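Local coordinates for proximal thread matrix protein 1 (PDB 4CN9), which is a collagen-binding matrix protein of the mussel byssus, built from two von Willebrand factor type A domains and binding zinc, at residues 59-63 against 64-68; 222-226 against 227-231; 73-76 against 77-80; 206-209 against 210-214; 146-149 against 150-154. One frame throughout, in Å; residues are numbered along the deposited sequence.

All five contacts lie in the first von Willebrand factor type A domain, each local to a turn or helix. Their order along the chain is 1, 3, 5, 4, 2. Contact 1 leaves the end of strand 54-61 at the zinc site; contact 3, with its centre about 11 Å away, is on helix 73-85 beside it. Contact 2 runs from strand 221-224, an outermost strand of the same mixed sheet, into a 3-10 segment that packs on contacts 1 and 3. Contacts 4 and 5, about 19 Å between centres, meet through Ile-214 and Leu-146. Tyr-74 and Met-77 touch Phe-60, and Leu-146 and Val-149 touch Leu-59, so helices 73-85 and 142-153 pack on strand 54-61, whose end carries the metal-binding loop.

Contact 1 of 5, residues 59-63 against 64-68; sequences LFDDS and SSIQY. With ZN (zinc ion), chain C.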
loop_
_atom_site.group_PDB
_atom_site.type_symbol
_atom_site.label_atom_id
_atom_site.label_comp_id
_atom_site.label_asym_id
_atom_site.label_seq_id
_atom_site.Cartn_x
_atom_site.Cartn_y
_atom_site.Cartn_z
ATOM N N LEU A 59 5.202 16.892 -2.455
ATOM C CA LEU A 59 5.096 17.538 -1.150
ATOM C C LEU A 59 6.505 17.607 -0.571
ATOM O O LEU A 59 7.109 16.584 -0.227
ATOM C CB LEU A 59 4.151 16.706 -0.274
ATOM C CG LEU A 59 3.360 17.290 0.894
ATOM C CD1 LEU A 59 2.821 18.698 0.650
ATOM C CD2 LEU A 59 2.213 16.329 1.180
ATOM N N PHE A 60 7.021 18.825 -0.509
ATOM C CA PHE A 60 8.438 19.135 -0.366
ATOM C C PHE A 60 8.640 19.760 1.022
ATOM O O PHE A 60 8.186 20.872 1.258
ATOM C CB PHE A 60 8.759 20.136 -1.495
ATOM C CG PHE A 60 10.207 20.518 -1.633
ATOM C CD1 PHE A 60 10.830 21.358 -0.707
ATOM C CD2 PHE A 60 10.934 20.081 -2.733
ATOM C CE1 PHE A 60 12.152 21.723 -0.875
ATOM C CE2 PHE A 60 12.263 20.443 -2.903
ATOM C CZ PHE A 60 12.870 21.263 -1.987
ATOM N N ASP A 61 9.292 19.028 1.934
ATOM C CA ASP A 61 9.611 19.502 3.296
ATOM C C ASP A 61 10.540 20.717 3.201
ATOM O O ASP A 61 11.619 20.610 2.607
ATOM C CB ASP A 61 10.276 18.342 4.054
ATOM C CG ASP A 61 10.601 18.647 5.535
ATOM O OD1 ASP A 61 10.922 19.795 5.913
ATOM O OD2 ASP A 61 10.567 17.678 6.324
ATOM N N ASP A 62 10.115 21.880 3.728
ATOM C CA ASP A 62 11.024 23.041 3.788
ATOM C C ASP A 62 11.302 23.500 5.216
ATOM O O ASP A 62 11.437 24.686 5.483
ATOM C CB ASP A 62 10.597 24.201 2.853
ATOM C CG ASP A 62 9.277 24.873 3.247
ATOM O OD1 ASP A 62 8.533 24.381 4.122
ATOM O OD2 ASP A 62 8.984 25.929 2.639
ATOM N N SER A 63 11.430 22.529 6.118
ATOM C CA SER A 63 11.800 22.784 7.514
ATOM C C SER A 63 13.263 23.209 7.655
ATOM O O SER A 63 14.120 22.835 6.849
ATOM C CB SER A 63 11.552 21.538 8.388
ATOM O OG SER A 63 12.377 20.431 8.012
ATOM N N SER A 64 13.542 23.972 8.710
ATOM C CA SER A 64 14.868 24.541 8.941
ATOM C C SER A 64 15.931 23.476 9.188
ATOM O O SER A 64 17.108 23.711 8.938
ATOM C CB SER A 64 14.825 25.507 10.133
ATOM O OG SER A 64 14.425 24.830 11.304
ATOM N N SER A 65 15.522 22.314 9.682
ATOM C CA SER A 65 16.449 21.194 9.892
ATOM C C SER A 65 17.308 20.885 8.654
ATOM O O SER A 65 18.473 20.501 8.770
ATOM C CB SER A 65 15.668 19.936 10.278
ATOM O OG SER A 65 14.880 19.489 9.192
ATOM N N ILE A 66 16.726 21.063 7.474
ATOM C CA ILE A 66 17.392 20.737 6.231
ATOM C C ILE A 66 18.541 21.690 5.941
ATOM O O ILE A 66 19.611 21.261 5.504
ATOM C CB ILE A 66 16.395 20.769 5.056
ATOM C CG1 ILE A 66 15.306 19.720 5.304
ATOM C CG2 ILE A 66 17.131 20.531 3.720
ATOM C CD1 ILE A 66 14.181 19.732 4.313
ATOM N N GLN A 67 18.316 22.977 6.188
ATOM C CA GLN A 67 19.315 23.999 5.919
ATOM C C GLN A 67 20.431 23.909 6.963
ATOM O O GLN A 67 21.602 24.040 6.621
ATOM C CB GLN A 67 18.665 25.391 5.909
ATOM C CG GLN A 67 19.629 26.564 5.711
ATOM C CD GLN A 67 20.259 26.599 4.325
ATOM O OE1 GLN A 67 19.681 26.122 3.341
ATOM N NE2 GLN A 67 21.462 27.163 4.242
ATOM N N TYR A 68 20.067 23.655 8.219
ATOM C CA TYR A 68 21.060 23.478 9.282
ATOM C C TYR A 68 22.005 22.322 8.969
ATOM O O TYR A 68 23.194 22.405 9.235
ATOM C CB TYR A 68 20.404 23.195 10.640
ATOM C CG TYR A 68 19.596 24.330 11.221
ATOM C CD1 TYR A 68 19.912 25.656 10.946
ATOM C CD2 TYR A 68 18.509 24.072 12.054
ATOM C CE1 TYR A 68 19.170 26.697 11.485
ATOM C CE2 TYR A 68 17.766 25.101 12.593
ATOM C CZ TYR A 68 18.098 26.414 12.304
ATOM O OH TYR A 68 17.347 27.448 12.835
HETATM ZN ZN ZN C . 12.961 18.794 9.308
HETATM O O HOH W 1 11.069 18.004 8.942
HETATM O O HOH W 2 12.381 19.860 10.997
HETATM O O HOH W 3 13.502 17.314 10.717
#
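Ser-63 and Ser-65 bind one zinc ion through their hydroxyl oxygens, Ser-63 OG at 2.2 Å and Ser-65 OG at 2.0 Å from the metal. Three waters and Asp-174 complete the site, the MIDAS motif of a von Willebrand factor type A domain with zinc in place. Each serine has OG between its backbone N and carbonyl carbon (chi1 64° and 67°), which turns both oxygens to the ion. Asp-61 stands in the second shell. Asp-61 OD1 takes two hydrogen bonds, from Ser-63 N at 2.8 Å, closing an Asx turn, and from Ser-63 OG at 2.6 Å on the syn side of the carboxylate. Asp-61 OD2 accepts from a zinc-bound water at 2.7 Å and also pairs with Thr-173 and the backbone N of Asp-174. Ile-66 N bonds to Ser-63 O at 3.2 Å, closing the turn that leads into the helix. Ile-66 CD1 covers Asp-61 O at 3.2 Å, a buried carbonyl with no hydrogen-bond partner in the model. Because the Ser-63 hydroxyl donates its hydrogen bond to Asp-61 OD1, its oxygen is probably a somewhat better donor to the zinc, and the carboxylate holds a ligand and a bound water.

Contact 2 of 5, residues 222-226 against 227-231; sequences LTTNS and FSELS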
loop_
_atom_site.group_PDB
_atom_site.type_symbol
_atom_site.label_atom_id
_atom_site.label_comp_id
_atom_site.label_asym_id
_atom_site.label_seq_id
_atom_site.Cartn_x
_atom_site.Cartn_y
_atom_site.Cartn_z
ATOM N N LEU A 222 10.281 4.856 0.814
ATOM C CA LEU A 222 11.698 4.741 0.487
ATOM C C LEU A 222 12.510 5.585 1.466
ATOM O O LEU A 222 12.079 6.661 1.878
ATOM C CB LEU A 222 11.944 5.198 -0.940
ATOM C CG LEU A 222 11.127 4.455 -2.000
ATOM C CD1 LEU A 222 11.323 5.105 -3.330
ATOM C CD2 LEU A 222 11.495 2.988 -2.057
ATOM N N THR A 223 13.671 5.081 1.867
ATOM C CA THR A 223 14.499 5.777 2.847
ATOM C C THR A 223 15.939 5.892 2.354
ATOM O O THR A 223 16.422 5.060 1.593
ATOM C CB THR A 223 14.498 5.065 4.216
ATOM O OG1 THR A 223 15.085 3.766 4.079
ATOM C CG2 THR A 223 13.080 4.921 4.752
ATOM N N THR A 224 16.610 6.947 2.787
ATOM C CA THR A 224 18.009 7.153 2.455
ATOM C C THR A 224 18.654 7.927 3.599
ATOM O O THR A 224 17.966 8.625 4.362
ATOM C CB THR A 224 18.163 7.890 1.114
ATOM O OG1 THR A 224 19.550 8.072 0.822
ATOM C CG2 THR A 224 17.486 9.248 1.157
ATOM N N ASN A 225 19.968 7.796 3.730
ATOM C CA ASN A 225 20.674 8.358 4.875
ATOM C C ASN A 225 21.043 9.825 4.713
ATOM O O ASN A 225 21.246 10.527 5.693
ATOM C CB ASN A 225 21.935 7.539 5.172
ATOM C CG ASN A 225 21.642 6.306 6.004
ATOM O OD1 ASN A 225 22.046 5.194 5.657
ATOM N ND2 ASN A 225 20.928 6.497 7.110
ATOM N N SER A 226 21.114 10.288 3.479
ATOM C CA SER A 226 21.548 11.643 3.211
ATOM C C SER A 226 20.912 12.165 1.940
ATOM O O SER A 226 20.501 11.396 1.064
ATOM C CB SER A 226 23.067 11.683 3.062
ATOM O OG SER A 226 23.477 10.757 2.071
ATOM N N PHE A 227 20.840 13.486 1.846
ATOM C CA PHE A 227 20.318 14.137 0.654
ATOM C C PHE A 227 21.219 13.842 -0.537
ATOM O O PHE A 227 20.779 13.874 -1.680
ATOM C CB PHE A 227 20.202 15.646 0.892
ATOM C CG PHE A 227 19.194 16.013 1.956
ATOM C CD1 PHE A 227 19.567 16.088 3.287
ATOM C CD2 PHE A 227 17.872 16.266 1.619
ATOM C CE1 PHE A 227 18.636 16.422 4.265
ATOM C CE2 PHE A 227 16.938 16.598 2.593
ATOM C CZ PHE A 227 17.319 16.671 3.908
ATOM N N SER A 228 22.487 13.547 -0.259
ATOM C CA SER A 228 23.454 13.233 -1.314
ATOM C C SER A 228 23.094 11.967 -2.076
ATOM O O SER A 228 23.476 11.806 -3.230
ATOM C CB SER A 228 24.859 13.078 -0.725
ATOM O OG SER A 228 25.208 14.218 0.044
ATOM N N GLU A 229 22.353 11.072 -1.432
ATOM C CA GLU A 229 22.019 9.789 -2.036
ATOM C C GLU A 229 20.605 9.720 -2.611
ATOM O O GLU A 229 20.168 8.660 -3.056
ATOM C CB GLU A 229 22.202 8.679 -1.013
ATOM C CG GLU A 229 23.632 8.521 -0.551
ATOM C CD GLU A 229 23.777 7.407 0.456
ATOM O OE1 GLU A 229 23.033 7.412 1.459
ATOM O OE2 GLU A 229 24.622 6.517 0.239
ATOM N N LEU A 230 19.898 10.842 -2.632
ATOM C CA LEU A 230 18.542 10.859 -3.162
ATOM C C LEU A 230 18.458 10.218 -4.526
ATOM O O LEU A 230 17.496 9.513 -4.828
ATOM C CB LEU A 230 18.011 12.290 -3.272
ATOM C CG LEU A 230 17.131 12.702 -2.105
ATOM C CD1 LEU A 230 16.815 14.170 -2.216
ATOM C CD2 LEU A 230 15.848 11.849 -2.041
ATOM N N SER A 231 19.458 10.483 -5.360
ATOM C CA SER A 231 19.432 10.033 -6.743
ATOM C C SER A 231 19.367 8.512 -6.843
ATOM O O SER A 231 18.893 7.970 -7.843
ATOM C CB SER A 231 20.653 10.564 -7.499
ATOM O OG SER A 231 21.847 10.111 -6.895
HETATM O O HOH W 4 21.273 5.558 2.050
#
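Glu-229 folds back over the end of strand 221-224, where its side chain meets Thr-224 and Ser-226. Its backbone N first ties the turn, with Glu-229 N bonding to Ser-226 O at 3.1 Å. From there CB sits against the threonine hydroxyl, with Thr-224 OG1 3.3 Å from Glu-229 CB. That hydroxyl lies opposite the backbone N of Thr-224 (chi1 -180°), beside the carbonyl carbon, and also makes a weak hydrogen bond to Ser-226 O. The next atom, Glu-229 CG, passes Ser-226 OG at 3.4 Å. Glu-229 CD stays within 3.7 Å of Ser-226 OG, so the extended chain runs alongside the serine hydroxyl. At the tip, Glu-229 OE1 accepts a weak hydrogen bond from Ser-226 OG and a much shorter one, 2.6 Å, from a water. The same water accepts from Asn-225 N at 3.1 Å and thereby joins the carboxylate to the backbone just beyond the strand. The grip on the turn is therefore shared between direct and water-mediated bonds. On the inner side, Thr-224 CG2 approaches Leu-230 CD2 at 4.4 Å. Phe-227 packs on Asn-73 and Met-77 of helix 73-85 and on Ile-202 of strand 195-202, while Leu-230 touches Phe-80 and Ile-200, setting this 3-10 segment between that helix and the sheet.

Contact 3 of 5, residues 73-76 against 77-80; sequences NYQM and MKDF
Asn-73 opens a turn of alpha-helix in the von Willebrand factor type A domain, Asn-73 O accepting from Met-77 N at 3.0 Å; the amide ND2 is held by Asp-69 and Ile-66 O. Tyr-74 follows, lying side by side with Met-77 in a Met-aromatic contact: SD of Met-77 is 5.1 Å from the ring centroid of Tyr-74, oblique to the ring, while the tyrosine hydroxyl bonds to Asn-136. Met-77 packs on Phe-60 and Met-172 of the sheet. Gln-75 turns at chi2 (51°) toward Asp-79, and NE2 of Gln-75 gives a 2.9 Å hydrogen bond to Asp-79 OD1. The acceptor lies in the amide plane, but the donor stands above the carboxylate plane. An alanine in place of Asp-79 would remove the carboxylate and is likely to leave the Gln-75 amide nitrogen without this mate, the amide then held mainly through its OE1. OE1 of Gln-75 turns the other way, to Gln-130 and a water shared with Lys-78, whose ammonium also bonds to the carbonyls of Gln-130 and Met-132. Met-76 closes the walk: Met-76 O takes the hydrogen bond of Phe-80 N at 3.1 Å, and Phe-80 CB sits 3.5 Å from that same oxygen.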
loop_
_atom_site.group_PDB
_atom_site.type_symbol
_atom_site.label_atom_id
_atom_site.label_comp_id
_atom_site.label_asym_id
_atom_site.label_seq_id
_atom_site.Cartn_x
_atom_site.Cartn_y
_atom_site.Cartn_z
ATOM N N ASN A 73 21.731 20.929 0.702
ATOM C CA ASN A 73 20.609 19.990 0.716
ATOM C C ASN A 73 19.427 20.385 -0.180
ATOM O O ASN A 73 18.943 19.551 -0.943
ATOM C CB ASN A 73 20.122 19.751 2.137
ATOM C CG ASN A 73 21.068 18.882 2.930
ATOM O OD1 ASN A 73 21.869 18.148 2.356
ATOM N ND2 ASN A 73 20.979 18.952 4.255
ATOM N N TYR A 74 18.959 21.632 -0.096
ATOM C CA TYR A 74 17.798 22.039 -0.893
ATOM C C TYR A 74 18.065 21.903 -2.384
ATOM O O TYR A 74 17.176 21.530 -3.149
ATOM C CB TYR A 74 17.363 23.474 -0.581
ATOM C CG TYR A 74 16.552 23.615 0.684
ATOM C CD1 TYR A 74 15.435 22.807 0.916
ATOM C CD2 TYR A 74 16.899 24.557 1.656
ATOM C CE1 TYR A 74 14.688 22.937 2.083
ATOM C CE2 TYR A 74 16.160 24.686 2.828
ATOM C CZ TYR A 74 15.053 23.872 3.033
ATOM O OH TYR A 74 14.304 24.000 4.190
ATOM N N GLN A 75 19.282 22.227 -2.808
ATOM C CA GLN A 75 19.617 22.087 -4.224
ATOM C C GLN A 75 19.515 20.626 -4.671
ATOM O O GLN A 75 19.057 20.344 -5.778
ATOM C CB GLN A 75 21.013 22.640 -4.532
ATOM C CG GLN A 75 21.280 22.751 -6.021
ATOM C CD GLN A 75 20.168 23.484 -6.758
ATOM O OE1 GLN A 75 19.881 24.645 -6.476
ATOM N NE2 GLN A 75 19.522 22.797 -7.690
ATOM N N MET A 76 19.943 19.710 -3.809
ATOM C CA MET A 76 19.889 18.288 -4.111
ATOM C C MET A 76 18.454 17.794 -4.157
ATOM O O MET A 76 18.115 16.926 -4.964
ATOM C CB MET A 76 20.693 17.486 -3.080
ATOM C CG MET A 76 22.191 17.765 -3.155
ATOM S SD MET A 76 23.218 16.723 -2.102
ATOM C CE MET A 76 24.842 17.274 -2.619
ATOM N N MET A 77 17.608 18.342 -3.290
ATOM C CA MET A 77 16.186 18.002 -3.317
ATOM C C MET A 77 15.582 18.495 -4.613
ATOM O O MET A 77 14.833 17.783 -5.265
ATOM C CB MET A 77 15.450 18.624 -2.125
ATOM C CG MET A 77 15.803 18.005 -0.803
ATOM S SD MET A 77 15.016 18.837 0.606
ATOM C CE MET A 77 13.299 18.333 0.320
ATOM N N LYS A 78 15.927 19.716 -5.006
ATOM C CA LYS A 78 15.381 20.297 -6.221
ATOM C C LYS A 78 15.785 19.479 -7.439
ATOM O O LYS A 78 14.977 19.231 -8.343
ATOM C CB LYS A 78 15.865 21.737 -6.385
ATOM C CG LYS A 78 15.202 22.705 -5.442
ATOM C CD LYS A 78 15.765 24.090 -5.578
ATOM C CE LYS A 78 14.963 25.075 -4.743
ATOM N NZ LYS A 78 15.353 26.469 -5.009
ATOM N N ASP A 79 17.053 19.077 -7.469
ATOM C CA ASP A 79 17.578 18.293 -8.585
ATOM C C ASP A 79 16.862 16.955 -8.702
ATOM O O ASP A 79 16.521 16.506 -9.803
ATOM C CB ASP A 79 19.091 18.103 -8.430
ATOM C CG ASP A 79 19.864 19.397 -8.660
ATOM O OD1 ASP A 79 19.263 20.365 -9.164
ATOM O OD2 ASP A 79 21.071 19.448 -8.348
ATOM N N PHE A 80 16.614 16.329 -7.561
ATOM C CA PHE A 80 15.885 15.076 -7.545
ATOM C C PHE A 80 14.502 15.261 -8.176
ATOM O O PHE A 80 14.063 14.428 -8.962
ATOM C CB PHE A 80 15.778 14.541 -6.113
ATOM C CG PHE A 80 15.004 13.265 -6.006
ATOM C CD1 PHE A 80 15.573 12.064 -6.386
ATOM C CD2 PHE A 80 13.699 13.264 -5.541
ATOM C CE1 PHE A 80 14.870 10.887 -6.286
ATOM C CE2 PHE A 80 12.985 12.089 -5.451
ATOM C CZ PHE A 80 13.574 10.896 -5.822
HETATM O O HOH W 5 18.450 26.237 -4.344
#

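Contact 4 of 5, residues 206-209 against 210-214; sequences FVKT and ELEQI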
loop_
_atom_site.group_PDB
_atom_site.type_symbol
_atom_site.label_atom_id
_atom_site.label_comp_id
_atom_site.label_asym_id
_atom_site.label_seq_id
_atom_site.Cartn_x
_atom_site.Cartn_y
_atom_site.Cartn_z
ATOM N N PHE A 206 12.993 11.358 10.553
ATOM C CA PHE A 206 11.662 10.849 10.222
ATOM C C PHE A 206 11.406 9.539 10.991
ATOM O O PHE A 206 12.348 8.898 11.470
ATOM C CB PHE A 206 11.533 10.631 8.700
ATOM C CG PHE A 206 12.258 9.408 8.190
ATOM C CD1 PHE A 206 11.623 8.178 8.155
ATOM C CD2 PHE A 206 13.573 9.488 7.748
ATOM C CE1 PHE A 206 12.279 7.057 7.702
ATOM C CE2 PHE A 206 14.243 8.360 7.287
ATOM C CZ PHE A 206 13.598 7.151 7.259
ATOM N N VAL A 207 10.139 9.153 11.135
ATOM C CA VAL A 207 9.839 7.840 11.692
ATOM C C VAL A 207 9.136 6.934 10.666
ATOM O O VAL A 207 8.098 7.282 10.056
ATOM C CB VAL A 207 9.118 7.895 13.080
ATOM C CG1 VAL A 207 9.282 9.270 13.738
ATOM C CG2 VAL A 207 7.668 7.477 12.991
ATOM N N LYS A 208 9.740 5.771 10.462
ATOM C CA LYS A 208 9.379 4.926 9.336
ATOM C C LYS A 208 7.946 4.428 9.396
ATOM O O LYS A 208 7.255 4.372 8.376
ATOM C CB LYS A 208 10.350 3.752 9.218
ATOM C CG LYS A 208 10.146 2.967 7.945
ATOM C CD LYS A 208 11.194 1.889 7.785
ATOM C CE LYS A 208 10.939 1.056 6.548
ATOM N NZ LYS A 208 11.684 -0.223 6.624
ATOM N N THR A 209 7.479 4.081 10.586
ATOM C CA THR A 209 6.130 3.545 10.717
ATOM C C THR A 209 5.080 4.600 10.400
ATOM O O THR A 209 4.010 4.271 9.911
ATOM C CB THR A 209 5.888 2.964 12.116
ATOM O OG1 THR A 209 6.354 3.891 13.102
ATOM C CG2 THR A 209 6.640 1.650 12.266
ATOM N N GLU A 210 5.390 5.866 10.673
ATOM C CA GLU A 210 4.488 6.965 10.315
ATOM C C GLU A 210 4.395 7.101 8.796
ATOM O O GLU A 210 3.313 7.260 8.235
ATOM C CB GLU A 210 4.966 8.283 10.945
ATOM C CG GLU A 210 4.363 9.545 10.326
ATOM C CD GLU A 210 4.726 10.805 11.103
ATOM O OE1 GLU A 210 4.019 11.110 12.096
ATOM O OE2 GLU A 210 5.719 11.489 10.727
ATOM N N LEU A 211 5.536 7.036 8.122
ATOM C CA LEU A 211 5.529 7.080 6.665
ATOM C C LEU A 211 4.796 5.865 6.091
ATOM O O LEU A 211 4.062 5.968 5.103
ATOM C CB LEU A 211 6.953 7.171 6.124
ATOM C CG LEU A 211 7.722 8.448 6.500
ATOM C CD1 LEU A 211 9.026 8.540 5.695
ATOM C CD2 LEU A 211 6.875 9.717 6.328
ATOM N N GLU A 212 4.985 4.711 6.725
ATOM C CA GLU A 212 4.308 3.489 6.295
ATOM C C GLU A 212 2.780 3.577 6.398
ATOM O O GLU A 212 2.065 2.952 5.612
ATOM C CB GLU A 212 4.811 2.280 7.092
ATOM C CG GLU A 212 6.124 1.743 6.586
ATOM C CD GLU A 212 6.711 0.668 7.486
ATOM O OE1 GLU A 212 6.252 0.530 8.645
ATOM O OE2 GLU A 212 7.633 -0.035 7.018
ATOM N N GLN A 213 2.286 4.335 7.365
ATOM C CA GLN A 213 0.851 4.532 7.519
ATOM C C GLN A 213 0.318 5.482 6.438
ATOM O O GLN A 213 -0.806 5.321 5.972
ATOM C CB GLN A 213 0.524 5.134 8.883
ATOM C CG GLN A 213 0.898 4.307 10.097
ATOM C CD GLN A 213 0.398 4.936 11.398
ATOM O OE1 GLN A 213 0.918 5.964 11.854
ATOM N NE2 GLN A 213 -0.632 4.333 11.988
ATOM N N ILE A 214 1.135 6.465 6.061
ATOM C CA ILE A 214 0.769 7.491 5.072
ATOM C C ILE A 214 0.751 6.973 3.641
ATOM O O ILE A 214 -0.183 7.242 2.888
ATOM C CB ILE A 214 1.745 8.694 5.167
ATOM C CG1 ILE A 214 1.504 9.451 6.471
ATOM C CG2 ILE A 214 1.573 9.635 3.998
ATOM C CD1 ILE A 214 2.621 10.394 6.863
HETATM O O HOH W 6 8.129 10.841 9.730
#
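Phe-206 and Leu-211 form the apolar first shell, their side chains crossing at about a right angle with Leu-211 CD1 3.6 Å from Phe-206 CD1. Phe-206 CG sits between its backbone N and carbonyl carbon (chi1 75°), which sets the ring beside that methyl. Nearby Val-207 CG2 rests on Glu-210 CB at 3.5 Å. On the outer side the extended Lys-208 chain crosses Glu-212 at a slant, and Lys-208 CE comes within 3.5 Å of Glu-212 OE2. The ammonium stays farther off, with Lys-208 NZ 4.1 Å from Glu-212 OE2, beyond salt-bridge range. The other oxygen of Glu-212, OE1, faces Thr-209 CG2. Replacing Glu-212 by an alanine would probably leave the Lys-208 ammonium without this nearby opposite charge and the methyl of Thr-209 less covered.

The backbone positions these groups. Val-207 is the N-cap residue, and Val-207 O accepts from Leu-211 N at 3.2 Å, while Glu-212 N bonds to Lys-208 O at 2.8 Å. A water bridges Val-207 N and Glu-210 OE2, the latter at 2.7 Å; Glu-210 OE2 also takes the backbone N of Ser-177. Farther out, Phe-206 and Leu-211 lean on strand 221-224, helix 208-214 being the helix of the beta-alpha-beta unit that joins strand 195-202 to it. The chemistry is divided: a hydrocarbon side fastens the helix start to the sheet, whereas the Lys-208 and Glu-212 pair offers at most a loose electrostatic attraction.

Contact 5 of 5, residues 146-149 against 150-154; sequences LKHV and RENSF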
loop_
_atom_site.group_PDB
_atom_site.type_symbol
_atom_site.label_atom_id
_atom_site.label_comp_id
_atom_site.label_asym_id
_atom_site.label_seq_id
_atom_site.Cartn_x
_atom_site.Cartn_y
_atom_site.Cartn_z
ATOM N N LEU A 146 -0.824 17.088 3.605
ATOM C CA LEU A 146 -1.692 16.120 2.939
ATOM C C LEU A 146 -3.109 16.672 2.741
ATOM O O LEU A 146 -3.730 16.437 1.713
ATOM C CB LEU A 146 -1.740 14.815 3.737
ATOM C CG LEU A 146 -0.426 14.030 3.759
ATOM C CD1 LEU A 146 -0.446 12.922 4.811
ATOM C CD2 LEU A 146 -0.134 13.457 2.388
ATOM N N LYS A 147 -3.602 17.393 3.741
ATOM C CA LYS A 147 -4.916 18.029 3.688
ATOM C C LYS A 147 -4.949 19.070 2.577
ATOM O O LYS A 147 -5.876 19.112 1.759
ATOM C CB LYS A 147 -5.199 18.698 5.030
ATOM C CG LYS A 147 -6.549 19.406 5.133
ATOM C CD LYS A 147 -6.671 20.100 6.494
ATOM C CE LYS A 147 -7.737 21.176 6.485
ATOM N NZ LYS A 147 -9.090 20.584 6.410
ATOM N N HIS A 148 -3.930 19.918 2.547
ATOM C CA HIS A 148 -3.829 20.937 1.500
ATOM C C HIS A 148 -3.840 20.305 0.095
ATOM O O HIS A 148 -4.491 20.803 -0.838
ATOM C CB HIS A 148 -2.560 21.759 1.726
ATOM C CG HIS A 148 -2.369 22.868 0.739
ATOM N ND1 HIS A 148 -2.796 24.157 0.975
ATOM C CD2 HIS A 148 -1.790 22.884 -0.487
ATOM C CE1 HIS A 148 -2.480 24.922 -0.055
ATOM N NE2 HIS A 148 -1.869 24.174 -0.957
ATOM N N VAL A 149 -3.123 19.195 -0.055
ATOM C CA VAL A 149 -3.063 18.496 -1.336
ATOM C C VAL A 149 -4.445 17.953 -1.735
ATOM O O VAL A 149 -4.880 18.111 -2.872
ATOM C CB VAL A 149 -1.992 17.375 -1.310
ATOM C CG1 VAL A 149 -2.147 16.454 -2.499
ATOM C CG2 VAL A 149 -0.584 17.990 -1.282
ATOM N N ARG A 150 -5.142 17.336 -0.792
ATOM C CA ARG A 150 -6.489 16.836 -1.072
ATOM C C ARG A 150 -7.475 17.964 -1.435
ATOM O O ARG A 150 -8.230 17.850 -2.391
ATOM C CB ARG A 150 -7.024 16.059 0.130
ATOM C CG ARG A 150 -8.436 15.523 -0.081
ATOM C CD ARG A 150 -8.920 14.719 1.116
ATOM N NE ARG A 150 -8.705 15.401 2.393
ATOM C CZ ARG A 150 -9.553 16.265 2.956
ATOM N NH1 ARG A 150 -10.692 16.587 2.359
ATOM N NH2 ARG A 150 -9.258 16.811 4.131
ATOM N N GLU A 151 -7.450 19.054 -0.675
ATOM C CA GLU A 151 -8.439 20.115 -0.817
ATOM C C GLU A 151 -8.125 21.116 -1.946
ATOM O O GLU A 151 -9.034 21.673 -2.550
ATOM C CB GLU A 151 -8.593 20.865 0.521
ATOM C CG GLU A 151 -9.161 20.001 1.654
ATOM C CD GLU A 151 -9.359 20.748 2.984
ATOM O OE1 GLU A 151 -8.790 21.838 3.180
ATOM O OE2 GLU A 151 -10.091 20.225 3.847
ATOM N N ASN A 152 -6.849 21.348 -2.231
ATOM C CA ASN A 152 -6.461 22.365 -3.208
ATOM C C ASN A 152 -5.747 21.816 -4.438
ATOM O O ASN A 152 -6.116 22.134 -5.574
ATOM C CB ASN A 152 -5.556 23.420 -2.560
ATOM C CG ASN A 152 -6.276 24.254 -1.515
ATOM O OD1 ASN A 152 -7.192 23.784 -0.847
ATOM N ND2 ASN A 152 -5.863 25.506 -1.377
ATOM N N SER A 153 -4.718 21.003 -4.212
ATOM C CA SER A 153 -3.771 20.652 -5.276
ATOM C C SER A 153 -4.393 19.875 -6.425
ATOM O O SER A 153 -3.991 20.052 -7.577
ATOM C CB SER A 153 -2.601 19.852 -4.716
ATOM O OG SER A 153 -1.970 20.543 -3.675
ATOM N N PHE A 154 -5.341 18.996 -6.117
ATOM C CA PHE A 154 -6.007 18.204 -7.144
ATOM C C PHE A 154 -7.352 18.785 -7.547
ATOM O O PHE A 154 -8.092 18.159 -8.311
ATOM C CB PHE A 154 -6.184 16.764 -6.663
ATOM C CG PHE A 154 -4.915 15.968 -6.684
ATOM C CD1 PHE A 154 -4.306 15.643 -7.892
ATOM C CD2 PHE A 154 -4.318 15.562 -5.513
ATOM C CE1 PHE A 154 -3.126 14.900 -7.919
ATOM C CE2 PHE A 154 -3.143 14.818 -5.534
ATOM C CZ PHE A 154 -2.544 14.497 -6.742
#
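Lys-147 and Glu-151 face each other one turn apart on helix 142-153, whose regular backbone bonds, such as Glu-151 N to Lys-147 O at 2.9 Å, widen into a pi-type turn over residues 150-153 before Phe-154 leaves the helix. In that wider turn Ser-153 N bonds weakly to His-148 O and Phe-154 N bonds weakly to Val-149 O. The lysine chain bends at its last torsion (chi4 71°), and this brings Lys-147 NZ to Glu-151 OE2 at 2.8 Å in a salt bridge, met on the syn side but 35° out of the carboxylate plane. Glu-151 OE2 is also paired with Arg-150 NH2 at 3.5 Å, and Glu-151 CG lies over one face of the guanidinium. Arg-150 has a second acid, Glu-186 of helix 183-192. On another side, Asn-152 CB sits over one face of the His-148 ring, 4.2 Å from its centroid, a CH-pi contact; NE2 of this histidine bonds to Thr-112. Inward, Val-149 and Phe-154 lie side by side, Val-149 CG1 touching Phe-154 CE2 at 3.6 Å, and both pack on Ile-57 and Val-169 of the sheet. With two cations converging on a single carboxylate oxygen, Glu-151 probably stays ionised and offsets the closeness of Lys-147 and Arg-150.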